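Local coordinates for titin (Homo sapiens, PDB 1WAA), which forms an immunoglobulin domain of a giant muscle protein and, as an elastic module, probably helps the sarcomere resist passive stretch in the heart, at residues E21-E26 with A86-K91; I27-P32 with F77-T82; W38-Q43 with L69-E74; S48-I53 with L64-L69. All blocks are in the same frame, centred on the assembly; numbering follows the deposited sequence.

Contact 1 (E21-E26 with A86-K91); sequences ETAHFE and ANLKVK. With ZN (zinc ion), chain B; ZN (zinc ion), chain Q.
Leu88 meets the Phe25 ring at its edge, not over a face: Leu88 CG lies in the ring plane, 3.9 Å from Phe25 CZ. Further round the same rim, near the plane, Ala86 CB stands 4.3 Å from Phe25 CE1 and Asn87 O is close by. Strand 86-91 thus meets the ring along its rim; Val15, Val75 and Leu64 also pack against Phe25. With CG turned anti to the carbonyl carbon (chi1 -67°), the ring bridges to a strand of the opposite sheet, where it crosses Leu88 at about a right angle. Ala23 CB touches Leu88 CD2 at 4.0 Å, a small residue suited to facing a branched one. The strand axes run antiparallel, 9.5 Å apart, the spacing of two sheets in an immunoglobulin beta-sandwich. Alternation turns His24 and Glu26 outward. His24 ND1 binds a zinc ion at 2.1 Å, with a zinc-bound water in the imidazole plane, while Glu26 grips a second zinc unevenly, through OE1 at 2.0 Å and OE2 at 2.6 Å; side chains of another chain share both metals. No hydrogen bond joins the segments, so cohesion here rests on apolar contact between the sheets, while His24 and Glu26, on the outer face of the same strand, bind metal.

Contact 2 (I27-P32 with F77-T82); sequences IELSEP and FQAAQT. Unlike the reference sequence in segment 77-82: Gln81 (reference Asn), Thr82 (reference Ala).
Ile27 lies over one face of the Phe77 ring, its CG2 making a CH-pi contact 4.0 Å from the centroid and 19° off the normal. CG1 is anti to the backbone N (chi1 -175°), which carries Ile27 CD1 along to Phe77 CD1 at 3.7 Å, so both branches of the isoleucine work on the ring. Leu29 and Phe77 reach toward each other from facing strands, Leu29 CD1 meeting the rim near the ring plane, 4.0 Å from Phe77 CE1, and also resting on Ala79 CB at 3.7 Å. The tightest spot is where Leu29 CD2 presses on Thr82 CG2 at 3.4 Å, closer than ordinary carbon contact; the reference sequence has alanine in place of this threonine. These residues fill one end of the immunoglobulin sandwich, strand 27-29 in one sheet and strand 77-79 in the other running nearly parallel, with Trp38 meeting Phe77 edge-to-face. Toward solvent the character changes. A type II' turn from Ala79 to Thr82, closed by Ala79 N to Thr82 O at 2.9 Å and Thr82 N to Ala79 O at 3.0 Å, exposes Ala80 and Gln81. Ala80 takes the positive phi usually given to glycine in such turns. Across from it the chain leaves its strand at Ser30, whose OG bonds to Glu7 N.

Contact 3 (W38-Q43 with L69-E74); sequences WKLKGQ and LGMTGE
Leu40 and Met71 cross at about a right angle, Leu40 CD1 resting on Met71 CG at 4.0 Å. The second branch of the leucine, CD2, turns to the backbone and stops 3.4 Å from Met71 O. Because chi1 (-154°) points CG away from its own N, Leu40 can send both methyls toward the loop, and it also touches Val75 and Leu45. Cut back to an alanine, this position would probably leave Met71 CG without its neighbour and a gap beside the Met71 carbonyl. Lys41 lies alongside the backbone of 70-73 instead of pointing at a side chain: its CG passes Gly73 CA at 3.8 Å, CE comes 3.6 Å from Thr72 O, and a bend at chi3 (83°) brings NZ to Gly70 O, a 2.6 Å hydrogen bond almost in line with the carbonyl. Strands 37-40 and 73-79 are neighbours in one sheet of the immunoglobulin fold; the contact lies at their ends, where the turn after the first meets the 3-10 segment before the second. Lys41 and Gly42 fill the middle of a type I' turn, whose left-handed backbone glycine tolerates well. Gly73 is equally apt: a CB there would run into Lys41 CG and crowd the carbonyl O of Thr72. Glu74 O accepts Lys41 N at 2.8 Å and a water at 2.7 Å, which in turn accepts from Gly42 N. Thr72 OG1, on the far flank, is bonded to Val90 N.

Contact 4 (S48-I53 with L64-L69); sequences SPDCEI and LHNCQL. With ZN (zinc ion), chain C.
His65 can be followed outward from its CB, which lies 3.6 Å from Asp50 OD1. A first torsion of -65° lays the imidazole beside the backbone N and turns the edge of the ring to segment 48-53. CD2, on that edge, comes 3.4 Å from Pro49 O. At the tip NE2 binds zinc at 2.0 Å, and Glu52 OE1 takes the same ion at 1.9 Å with its carboxylate plane 60° from the imidazole. Imidazole nitrogen and carboxylate oxygen suit zinc well; a water and an acidic side chain of another chain share the ion, while Glu52 OE2 forms a salt bridge with a basic side chain of another chain. The site thus ties this domain to its neighbour in the assembly. At the backbone, His65 N donates a hydrogen bond to Asp50 O at 2.8 Å, and Leu64 CA approaches that oxygen at 3.3 Å. With only the methyl of an alanine in place of the Asp50 carboxylate, the CB atoms of His65 and Asn66 would probably lose the group packed beside them. Cys51 and Leu64 form a non-hydrogen-bonded antiparallel pair, Cys51 SG packing on Leu64 CD2 at 3.8 Å. There are no helices here: strand 51-56 edges its sheet next to 59-64, Leu64 reaches inward to Phe25 of strand 23-29, and Thr22 abuts His65.

Overall arrangement
Contacts 1 and 2 are core: both join strand 23-29 to the facing sheet, on opposite sides of the chain's centre, through apolar side chains with no hydrogen bond across. Contact 3 is a surface contact, knit by backbone and lysine hydrogen bonds, and contact 4 is partly buried and ends in a zinc site. Contacts 2 and 3 share strand 73-79 and meet where Ile27 CG2 packs on Trp38 CH2; contacts 3 and 4 share Leu69, and Met71 touches Leu64. Contact 1 links to both by backbone bonds, Leu88 N to Gly73 O and Ala23 O to Leu64 N. Apolar groups thus fill the space between the sheets, while hydrogen bonds gather at turns and strand ends and zinc ligands face outward.

Contact 1 (E21-E26 with A86-K91)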
loop_
_atom_site.group_PDB
_atom_site.type_symbol
_atom_site.label_atom_id
_atom_site.label_comp_id
_atom_site.label_asym_id
_atom_site.label_seq_id
_atom_site.Cartn_x
_atom_site.Cartn_y
_atom_site.Cartn_z
ATOM N N GLU F 21 0.081 2.684 30.689
ATOM C CA GLU F 21 1.151 2.585 29.687
ATOM C C GLU F 21 0.647 1.873 28.420
ATOM O O GLU F 21 -0.462 1.323 28.400
ATOM C CB GLU F 21 2.339 1.807 30.224
ATOM C CG GLU F 21 3.065 2.413 31.421
ATOM C CD GLU F 21 4.310 1.562 31.800
ATOM O OE1 GLU F 21 4.345 0.291 31.644
ATOM N N THR F 22 1.484 1.845 27.376
ATOM C CA THR F 22 1.110 1.184 26.125
ATOM C C THR F 22 1.822 -0.152 25.877
ATOM O O THR F 22 2.989 -0.318 26.184
ATOM C CB THR F 22 1.103 2.155 24.900
ATOM O OG1 THR F 22 1.747 1.560 23.766
ATOM C CG2 THR F 22 1.775 3.403 25.196
ATOM N N ALA F 23 1.048 -1.101 25.381
ATOM C CA ALA F 23 1.539 -2.418 24.991
ATOM C C ALA F 23 1.591 -2.462 23.479
ATOM O O ALA F 23 0.727 -1.891 22.817
ATOM C CB ALA F 23 0.604 -3.459 25.492
ATOM N N HIS F 24 2.585 -3.158 22.935
ATOM C CA HIS F 24 2.744 -3.288 21.502
ATOM C C HIS F 24 2.931 -4.765 21.215
ATOM O O HIS F 24 3.823 -5.412 21.801
ATOM C CB HIS F 24 3.979 -2.553 20.997
ATOM C CG HIS F 24 4.019 -1.098 21.331
ATOM N ND1 HIS F 24 4.607 -0.615 22.482
ATOM C CD2 HIS F 24 3.572 -0.011 20.653
ATOM C CE1 HIS F 24 4.524 0.705 22.500
ATOM N NE2 HIS F 24 3.907 1.097 21.395
ATOM N N PHE F 25 2.122 -5.304 20.301
ATOM C CA PHE F 25 2.304 -6.696 19.864
ATOM C C PHE F 25 2.665 -6.742 18.385
ATOM O O PHE F 25 2.318 -5.820 17.599
ATOM C CB PHE F 25 1.041 -7.521 20.080
ATOM C CG PHE F 25 0.682 -7.735 21.538
ATOM C CD1 PHE F 25 1.033 -8.919 22.181
ATOM C CD2 PHE F 25 -0.022 -6.767 22.244
ATOM C CE1 PHE F 25 0.702 -9.126 23.509
ATOM C CE2 PHE F 25 -0.360 -6.971 23.571
ATOM C CZ PHE F 25 0.010 -8.145 24.202
ATOM N N GLU F 26 3.338 -7.824 17.998
ATOM C CA GLU F 26 3.926 -7.936 16.658
ATOM C C GLU F 26 3.957 -9.398 16.263
ATOM O O GLU F 26 4.479 -10.266 16.995
ATOM C CB GLU F 26 5.325 -7.305 16.644
ATOM C CG GLU F 26 6.087 -7.365 15.304
ATOM C CD GLU F 26 7.574 -7.478 15.479
ATOM O OE1 GLU F 26 8.258 -7.563 14.457
ATOM O OE2 GLU F 26 8.059 -7.531 16.623
ATOM N N ALA F 86 -0.636 -14.607 22.818
ATOM C CA ALA F 86 0.316 -14.277 23.859
ATOM C C ALA F 86 -0.407 -13.536 24.973
ATOM O O ALA F 86 -1.488 -12.957 24.755
ATOM C CB ALA F 86 1.418 -13.407 23.305
ATOM N N ASN F 87 0.209 -13.556 26.155
ATOM C CA ASN F 87 -0.311 -12.930 27.355
ATOM C C ASN F 87 -0.018 -11.445 27.376
ATOM O O ASN F 87 1.102 -11.019 27.084
ATOM C CB ASN F 87 0.275 -13.619 28.606
ATOM C CG ASN F 87 -0.375 -13.146 29.933
ATOM O OD1 ASN F 87 0.318 -12.633 30.823
ATOM N ND2 ASN F 87 -1.690 -13.365 30.086
ATOM N N LEU F 88 -1.064 -10.675 27.682
ATOM C CA LEU F 88 -0.938 -9.299 28.133
ATOM C C LEU F 88 -1.126 -9.286 29.636
ATOM O O LEU F 88 -2.155 -9.749 30.141
ATOM C CB LEU F 88 -2.052 -8.464 27.521
ATOM C CG LEU F 88 -1.971 -6.942 27.354
ATOM C CD1 LEU F 88 -3.283 -6.333 27.705
ATOM C CD2 LEU F 88 -0.799 -6.244 28.063
ATOM N N LYS F 89 -0.134 -8.776 30.352
ATOM C CA LYS F 89 -0.222 -8.624 31.788
ATOM C C LYS F 89 -0.165 -7.132 32.112
ATOM O O LYS F 89 0.813 -6.463 31.765
ATOM C CB LYS F 89 0.903 -9.397 32.513
ATOM C CG LYS F 89 0.980 -9.046 34.024
ATOM C CD LYS F 89 1.655 -10.101 34.889
ATOM C CE LYS F 89 3.121 -10.270 34.567
ATOM N NZ LYS F 89 3.916 -10.664 35.781
ATOM N N VAL F 90 -1.219 -6.607 32.743
ATOM C CA VAL F 90 -1.253 -5.203 33.182
ATOM C C VAL F 90 -0.998 -5.152 34.701
ATOM O O VAL F 90 -1.706 -5.798 35.500
ATOM C CB VAL F 90 -2.569 -4.467 32.747
ATOM C CG1 VAL F 90 -2.576 -3.010 33.221
ATOM C CG2 VAL F 90 -2.778 -4.541 31.226
ATOM N N LYS F 91 0.040 -4.427 35.107
ATOM C CA LYS F 91 0.430 -4.395 36.526
ATOM C C LYS F 91 0.066 -3.069 37.166
ATOM O O LYS F 91 0.001 -2.060 36.492
ATOM C CB LYS F 91 1.936 -4.601 36.706
ATOM C CG LYS F 91 2.516 -5.742 35.913
ATOM C CD LYS F 91 4.018 -5.893 36.143
ATOM C CE LYS F 91 4.804 -5.088 35.109
ATOM N NZ LYS F 91 6.241 -4.911 35.510
HETATM ZN ZN ZN B . 6.320 -1.553 23.135
HETATM ZN ZN ZN Q . 10.173 -7.637 15.154
HETATM O O HOH W 1 5.611 -3.355 24.536
HETATM O O HOH W 2 10.630 -9.656 14.618
HETATM O O HOH W 3 7.756 -0.028 24.024
#

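Contact 2 (I27-P32 with F77-T82)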
loop_
_atom_site.group_PDB
_atom_site.type_symbol
_atom_site.label_atom_id
_atom_site.label_comp_id
_atom_site.label_asym_id
_atom_site.label_seq_id
_atom_site.Cartn_x
_atom_site.Cartn_y
_atom_site.Cartn_z
ATOM N N ILE F 27 3.404 -9.659 15.084
ATOM C CA ILE F 27 3.445 -10.999 14.510
ATOM C C ILE F 27 3.869 -10.849 13.059
ATOM O O ILE F 27 3.491 -9.884 12.406
ATOM C CB ILE F 27 2.100 -11.735 14.672
ATOM C CG1 ILE F 27 2.210 -13.186 14.161
ATOM C CG2 ILE F 27 0.948 -10.936 14.036
ATOM C CD1 ILE F 27 0.898 -13.981 14.199
ATOM N N GLU F 28 4.667 -11.796 12.580
ATOM C CA GLU F 28 5.134 -11.779 11.209
ATOM C C GLU F 28 4.530 -13.019 10.550
ATOM O O GLU F 28 4.699 -14.154 11.066
ATOM C CB GLU F 28 6.656 -11.846 11.187
ATOM C CG GLU F 28 7.265 -11.963 9.778
ATOM C CD GLU F 28 7.912 -10.665 9.317
ATOM O OE1 GLU F 28 7.315 -9.587 9.541
ATOM O OE2 GLU F 28 9.029 -10.718 8.740
ATOM N N LEU F 29 3.851 -12.804 9.421
ATOM C CA LEU F 29 3.289 -13.890 8.617
ATOM C C LEU F 29 4.203 -14.295 7.459
ATOM O O LEU F 29 5.165 -13.618 7.153
ATOM C CB LEU F 29 1.903 -13.510 8.092
ATOM C CG LEU F 29 0.911 -13.006 9.133
ATOM C CD1 LEU F 29 -0.447 -12.754 8.475
ATOM C CD2 LEU F 29 0.786 -14.047 10.254
ATOM N N SER F 30 3.906 -15.427 6.833
ATOM C CA SER F 30 4.686 -15.891 5.700
ATOM C C SER F 30 4.451 -15.123 4.417
ATOM O O SER F 30 5.190 -15.319 3.456
ATOM C CB SER F 30 4.389 -17.360 5.421
ATOM O OG SER F 30 3.003 -17.576 5.256
ATOM N N GLU F 31 3.404 -14.299 4.366
ATOM C CA GLU F 31 3.085 -13.557 3.145
ATOM C C GLU F 31 2.607 -12.152 3.494
ATOM O O GLU F 31 1.967 -11.966 4.524
ATOM C CB GLU F 31 1.963 -14.252 2.347
ATOM C CG GLU F 31 2.179 -15.737 2.040
ATOM C CD GLU F 31 3.272 -15.990 1.016
ATOM O OE1 GLU F 31 3.496 -15.158 0.096
ATOM N N PRO F 32 2.898 -11.160 2.625
ATOM C CA PRO F 32 2.422 -9.787 2.828
ATOM C C PRO F 32 0.956 -9.686 2.412
ATOM O O PRO F 32 0.486 -10.551 1.670
ATOM C CB PRO F 32 3.273 -8.992 1.840
ATOM C CG PRO F 32 3.571 -9.954 0.748
ATOM C CD PRO F 32 3.664 -11.291 1.368
ATOM N N PHE F 77 -4.293 -13.349 17.377
ATOM C CA PHE F 77 -4.319 -12.833 16.034
ATOM C C PHE F 77 -4.667 -14.002 15.130
ATOM O O PHE F 77 -4.196 -15.105 15.348
ATOM C CB PHE F 77 -2.973 -12.190 15.664
ATOM C CG PHE F 77 -2.894 -11.779 14.211
ATOM C CD1 PHE F 77 -2.415 -12.666 13.253
ATOM C CD2 PHE F 77 -3.398 -10.554 13.797
ATOM C CE1 PHE F 77 -2.391 -12.307 11.905
ATOM C CE2 PHE F 77 -3.385 -10.191 12.450
ATOM C CZ PHE F 77 -2.867 -11.055 11.509
ATOM N N GLN F 78 -5.492 -13.740 14.123
ATOM C CA GLN F 78 -5.830 -14.767 13.133
ATOM C C GLN F 78 -5.891 -14.170 11.734
ATOM O O GLN F 78 -6.503 -13.123 11.516
ATOM C CB GLN F 78 -7.188 -15.394 13.465
ATOM C CG GLN F 78 -7.111 -16.868 13.845
ATOM C CD GLN F 78 -7.696 -17.779 12.772
ATOM N NE2 GLN F 78 -8.082 -17.236 11.622
ATOM N N ALA F 79 -5.223 -14.829 10.808
ATOM C CA ALA F 79 -5.249 -14.440 9.388
ATOM C C ALA F 79 -5.361 -15.723 8.615
ATOM O O ALA F 79 -4.364 -16.431 8.432
ATOM C CB ALA F 79 -3.990 -13.677 8.997
ATOM N N ALA F 80 -6.576 -16.000 8.218
ATOM C CA ALA F 80 -6.921 -17.262 7.562
ATOM C C ALA F 80 -6.582 -18.451 8.468
ATOM O O ALA F 80 -7.268 -18.676 9.472
ATOM C CB ALA F 80 -6.181 -17.390 6.226
ATOM N N GLN F 81 -5.511 -19.155 8.096
ATOM C CA GLN F 81 -4.987 -20.382 8.737
ATOM C C GLN F 81 -4.087 -20.061 9.932
ATOM O O GLN F 81 -3.985 -20.855 10.886
ATOM C CB GLN F 81 -4.151 -21.173 7.741
ATOM C CG GLN F 81 -4.995 -21.878 6.713
ATOM C CD GLN F 81 -6.229 -22.439 7.339
ATOM N N THR F 82 -3.396 -18.976 9.776
ATOM C CA THR F 82 -2.385 -18.511 10.698
ATOM C C THR F 82 -3.045 -17.997 11.965
ATOM O O THR F 82 -4.014 -17.234 11.911
ATOM C CB THR F 82 -1.618 -17.365 10.049
ATOM O OG1 THR F 82 -1.603 -17.550 8.634
ATOM C CG2 THR F 82 -0.198 -17.284 10.527
#

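Contact 3 (W38-Q43 with L69-E74)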
loop_
_atom_site.group_PDB
_atom_site.type_symbol
_atom_site.label_atom_id
_atom_site.label_comp_id
_atom_site.label_asym_id
_atom_site.label_seq_id
_atom_site.Cartn_x
_atom_site.Cartn_y
_atom_site.Cartn_z
ATOM N N TRP F 38 -7.466 -9.166 15.194
ATOM C CA TRP F 38 -6.962 -9.283 16.561
ATOM C C TRP F 38 -8.117 -9.448 17.550
ATOM O O TRP F 38 -9.203 -8.898 17.340
ATOM C CB TRP F 38 -6.167 -8.031 16.963
ATOM C CG TRP F 38 -4.956 -7.775 16.181
ATOM C CD1 TRP F 38 -4.877 -7.127 14.987
ATOM C CD2 TRP F 38 -3.630 -8.149 16.523
ATOM N NE1 TRP F 38 -3.572 -7.050 14.570
ATOM C CE2 TRP F 38 -2.782 -7.667 15.498
ATOM C CE3 TRP F 38 -3.057 -8.807 17.615
ATOM C CZ2 TRP F 38 -1.415 -7.835 15.531
ATOM C CZ3 TRP F 38 -1.685 -8.986 17.634
ATOM C CH2 TRP F 38 -0.884 -8.500 16.605
ATOM N N LYS F 39 -7.851 -10.183 18.638
ATOM C CA LYS F 39 -8.804 -10.366 19.739
ATOM C C LYS F 39 -8.110 -10.140 21.074
ATOM O O LYS F 39 -6.910 -10.344 21.194
ATOM C CB LYS F 39 -9.416 -11.760 19.686
ATOM C CG LYS F 39 -10.426 -11.921 18.568
ATOM C CD LYS F 39 -11.207 -13.252 18.668
ATOM C CE LYS F 39 -11.914 -13.545 17.347
ATOM N NZ LYS F 39 -12.861 -14.688 17.374
ATOM N N LEU F 40 -8.855 -9.654 22.050
ATOM C CA LEU F 40 -8.348 -9.517 23.394
ATOM C C LEU F 40 -9.315 -10.304 24.259
ATOM O O LEU F 40 -10.519 -10.045 24.223
ATOM C CB LEU F 40 -8.365 -8.056 23.811
ATOM C CG LEU F 40 -7.405 -7.486 24.875
ATOM C CD1 LEU F 40 -8.168 -6.483 25.722
ATOM C CD2 LEU F 40 -6.698 -8.499 25.755
ATOM N N LYS F 41 -8.789 -11.297 24.986
ATOM C CA LYS F 41 -9.585 -12.157 25.850
ATOM C C LYS F 41 -10.767 -12.790 25.100
ATOM O O LYS F 41 -11.877 -12.894 25.642
ATOM C CB LYS F 41 -10.093 -11.376 27.071
ATOM C CG LYS F 41 -8.994 -10.871 27.986
ATOM C CD LYS F 41 -9.467 -9.666 28.796
ATOM C CE LYS F 41 -10.232 -10.110 30.004
ATOM N NZ LYS F 41 -10.928 -8.993 30.699
ATOM N N GLY F 42 -10.526 -13.182 23.852
ATOM C CA GLY F 42 -11.538 -13.782 22.991
ATOM C C GLY F 42 -12.497 -12.822 22.294
ATOM O O GLY F 42 -13.378 -13.263 21.549
ATOM N N GLN F 43 -12.337 -11.515 22.525
ATOM C CA GLN F 43 -13.235 -10.519 21.923
ATOM C C GLN F 43 -12.576 -9.724 20.786
ATOM O O GLN F 43 -11.488 -9.159 20.968
ATOM C CB GLN F 43 -13.751 -9.563 23.002
ATOM C CG GLN F 43 -15.160 -9.029 22.763
ATOM C CD GLN F 43 -16.252 -9.939 23.295
ATOM O OE1 GLN F 43 -17.339 -9.466 23.616
ATOM N NE2 GLN F 43 -15.977 -11.246 23.386
ATOM N N LEU F 69 -6.307 -2.565 34.136
ATOM C CA LEU F 69 -6.164 -3.886 34.778
ATOM C C LEU F 69 -7.088 -4.927 34.181
ATOM O O LEU F 69 -6.695 -6.086 34.024
ATOM C CB LEU F 69 -6.433 -3.821 36.272
ATOM C CG LEU F 69 -5.276 -3.469 37.208
ATOM C CD1 LEU F 69 -5.848 -3.437 38.639
ATOM C CD2 LEU F 69 -4.074 -4.448 37.110
ATOM N N GLY F 70 -8.313 -4.515 33.865
ATOM C CA GLY F 70 -9.281 -5.371 33.193
ATOM C C GLY F 70 -8.837 -5.967 31.868
ATOM O O GLY F 70 -9.466 -6.895 31.383
ATOM N N MET F 71 -7.743 -5.466 31.289
ATOM C CA MET F 71 -7.286 -5.939 29.990
ATOM C C MET F 71 -6.358 -7.147 30.055
ATOM O O MET F 71 -6.044 -7.741 29.012
ATOM C CB MET F 71 -6.636 -4.804 29.182
ATOM C CG MET F 71 -7.651 -3.810 28.622
ATOM S SD MET F 71 -6.886 -2.237 28.164
ATOM C CE MET F 71 -5.984 -2.733 26.701
ATOM N N THR F 72 -5.936 -7.520 31.263
ATOM C CA THR F 72 -5.082 -8.695 31.459
ATOM C C THR F 72 -5.732 -9.962 30.903
ATOM O O THR F 72 -6.857 -10.315 31.272
ATOM C CB THR F 72 -4.710 -8.876 32.946
ATOM O OG1 THR F 72 -3.948 -7.750 33.379
ATOM C CG2 THR F 72 -3.859 -10.123 33.159
ATOM N N GLY F 73 -5.007 -10.653 30.031
ATOM C CA GLY F 73 -5.556 -11.798 29.327
ATOM C C GLY F 73 -4.850 -12.096 28.020
ATOM O O GLY F 73 -3.795 -11.545 27.724
ATOM N N GLU F 74 -5.444 -12.967 27.225
ATOM C CA GLU F 74 -4.789 -13.437 26.007
ATOM C C GLU F 74 -5.084 -12.536 24.815
ATOM O O GLU F 74 -6.260 -12.306 24.482
ATOM C CB GLU F 74 -5.264 -14.845 25.693
ATOM C CG GLU F 74 -4.868 -15.358 24.327
ATOM C CD GLU F 74 -5.067 -16.859 24.239
ATOM O OE1 GLU F 74 -4.161 -17.597 24.676
ATOM O OE2 GLU F 74 -6.135 -17.311 23.769
HETATM O O HOH W 4 -7.833 -13.536 22.598
#

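Contact 4 (S48-I53 with L64-L69)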
loop_
_atom_site.group_PDB
_atom_site.type_symbol
_atom_site.label_atom_id
_atom_site.label_comp_id
_atom_site.label_asym_id
_atom_site.label_seq_id
_atom_site.Cartn_x
_atom_site.Cartn_y
_atom_site.Cartn_z
ATOM N N SER F 48 -10.384 2.191 17.956
ATOM C CA SER F 48 -10.209 3.530 18.583
ATOM C C SER F 48 -8.799 4.211 18.573
ATOM O O SER F 48 -7.824 3.650 18.056
ATOM C CB SER F 48 -10.668 3.420 20.030
ATOM O OG SER F 48 -9.692 2.742 20.800
ATOM N N PRO F 49 -8.690 5.436 19.143
ATOM C CA PRO F 49 -7.359 6.039 19.358
ATOM C C PRO F 49 -6.464 5.249 20.320
ATOM O O PRO F 49 -5.232 5.300 20.164
ATOM C CB PRO F 49 -7.672 7.426 19.948
ATOM C CG PRO F 49 -9.088 7.681 19.616
ATOM C CD PRO F 49 -9.769 6.354 19.564
ATOM N N ASP F 50 -7.066 4.533 21.270
ATOM C CA ASP F 50 -6.338 3.699 22.214
ATOM C C ASP F 50 -6.056 2.270 21.727
ATOM O O ASP F 50 -5.373 1.487 22.412
ATOM C CB ASP F 50 -7.105 3.627 23.532
ATOM C CG ASP F 50 -6.923 4.884 24.390
ATOM O OD1 ASP F 50 -6.069 5.746 24.063
ATOM O OD2 ASP F 50 -7.624 5.031 25.418
ATOM N N CYS F 51 -6.600 1.919 20.568
ATOM C CA CYS F 51 -6.467 0.562 20.028
ATOM C C CYS F 51 -6.210 0.638 18.525
ATOM O O CYS F 51 -7.130 0.812 17.729
ATOM C CB CYS F 51 -7.717 -0.251 20.365
ATOM S SG CYS F 51 -7.627 -1.963 19.803
ATOM N N GLU F 52 -4.941 0.541 18.144
ATOM C CA GLU F 52 -4.520 0.810 16.766
ATOM C C GLU F 52 -4.039 -0.470 16.107
ATOM O O GLU F 52 -3.157 -1.138 16.632
ATOM C CB GLU F 52 -3.429 1.882 16.750
ATOM C CG GLU F 52 -3.982 3.249 17.135
ATOM C CD GLU F 52 -2.909 4.292 17.413
ATOM O OE1 GLU F 52 -1.994 4.031 18.212
ATOM O OE2 GLU F 52 -3.009 5.404 16.862
ATOM N N ILE F 53 -4.606 -0.766 14.940
ATOM C CA ILE F 53 -4.352 -1.996 14.223
ATOM C C ILE F 53 -3.539 -1.612 12.972
ATOM O O ILE F 53 -3.937 -0.724 12.229
ATOM C CB ILE F 53 -5.724 -2.656 13.851
ATOM C CG1 ILE F 53 -6.561 -2.936 15.117
ATOM C CG2 ILE F 53 -5.557 -3.938 13.039
ATOM C CD1 ILE F 53 -5.808 -3.645 16.199
ATOM N N LEU F 64 -1.871 -0.909 22.020
ATOM C CA LEU F 64 -2.908 -0.659 23.024
ATOM C C LEU F 64 -2.413 0.396 23.981
ATOM O O LEU F 64 -1.513 0.122 24.761
ATOM C CB LEU F 64 -3.250 -1.920 23.805
ATOM C CG LEU F 64 -3.669 -3.106 22.966
ATOM C CD1 LEU F 64 -3.597 -4.396 23.782
ATOM C CD2 LEU F 64 -5.076 -2.889 22.473
ATOM N N HIS F 65 -2.991 1.588 23.890
ATOM C CA HIS F 65 -2.639 2.700 24.786
ATOM C C HIS F 65 -3.465 2.662 26.049
ATOM O O HIS F 65 -4.593 2.152 26.059
ATOM C CB HIS F 65 -2.876 4.060 24.120
ATOM C CG HIS F 65 -1.989 4.317 22.940
ATOM N ND1 HIS F 65 -0.617 4.388 23.047
ATOM C CD2 HIS F 65 -2.273 4.510 21.630
ATOM C CE1 HIS F 65 -0.094 4.618 21.857
ATOM N NE2 HIS F 65 -1.078 4.704 20.981
ATOM N N ASN F 66 -2.924 3.259 27.103
ATOM C CA ASN F 66 -3.684 3.461 28.311
ATOM C C ASN F 66 -4.256 2.126 28.835
ATOM O O ASN F 66 -5.415 2.033 29.217
ATOM C CB ASN F 66 -4.776 4.521 28.053
ATOM C CG ASN F 66 -5.332 5.144 29.347
ATOM O OD1 ASN F 66 -4.666 5.196 30.392
ATOM N ND2 ASN F 66 -6.563 5.622 29.274
ATOM N N CYS F 67 -3.426 1.088 28.861
ATOM C CA CYS F 67 -3.841 -0.213 29.342
ATOM C C CYS F 67 -4.404 -0.176 30.754
ATOM O O CYS F 67 -3.867 0.511 31.634
ATOM C CB CYS F 67 -2.668 -1.184 29.296
ATOM S SG CYS F 67 -2.265 -1.626 27.573
ATOM N N GLN F 68 -5.492 -0.909 30.959
ATOM C CA GLN F 68 -6.120 -0.976 32.277
ATOM C C GLN F 68 -6.068 -2.403 32.830
ATOM O O GLN F 68 -5.772 -3.341 32.086
ATOM C CB GLN F 68 -7.558 -0.444 32.224
ATOM C CG GLN F 68 -7.705 1.035 31.796
ATOM C CD GLN F 68 -6.860 2.021 32.602
ATOM O OE1 GLN F 68 -6.213 2.901 32.025
ATOM N NE2 GLN F 68 -6.878 1.895 33.929
ATOM N N LEU F 69 -6.307 -2.565 34.136
ATOM C CA LEU F 69 -6.164 -3.886 34.778
ATOM C C LEU F 69 -7.088 -4.927 34.181
ATOM O O LEU F 69 -6.695 -6.086 34.024
ATOM C CB LEU F 69 -6.433 -3.821 36.272
ATOM C CG LEU F 69 -5.276 -3.469 37.208
ATOM C CD1 LEU F 69 -5.848 -3.437 38.639
ATOM C CD2 LEU F 69 -4.074 -4.448 37.110
HETATM ZN ZN ZN C . -0.664 5.171 19.041
HETATM O O HOH W 5 -1.125 7.200 18.965
#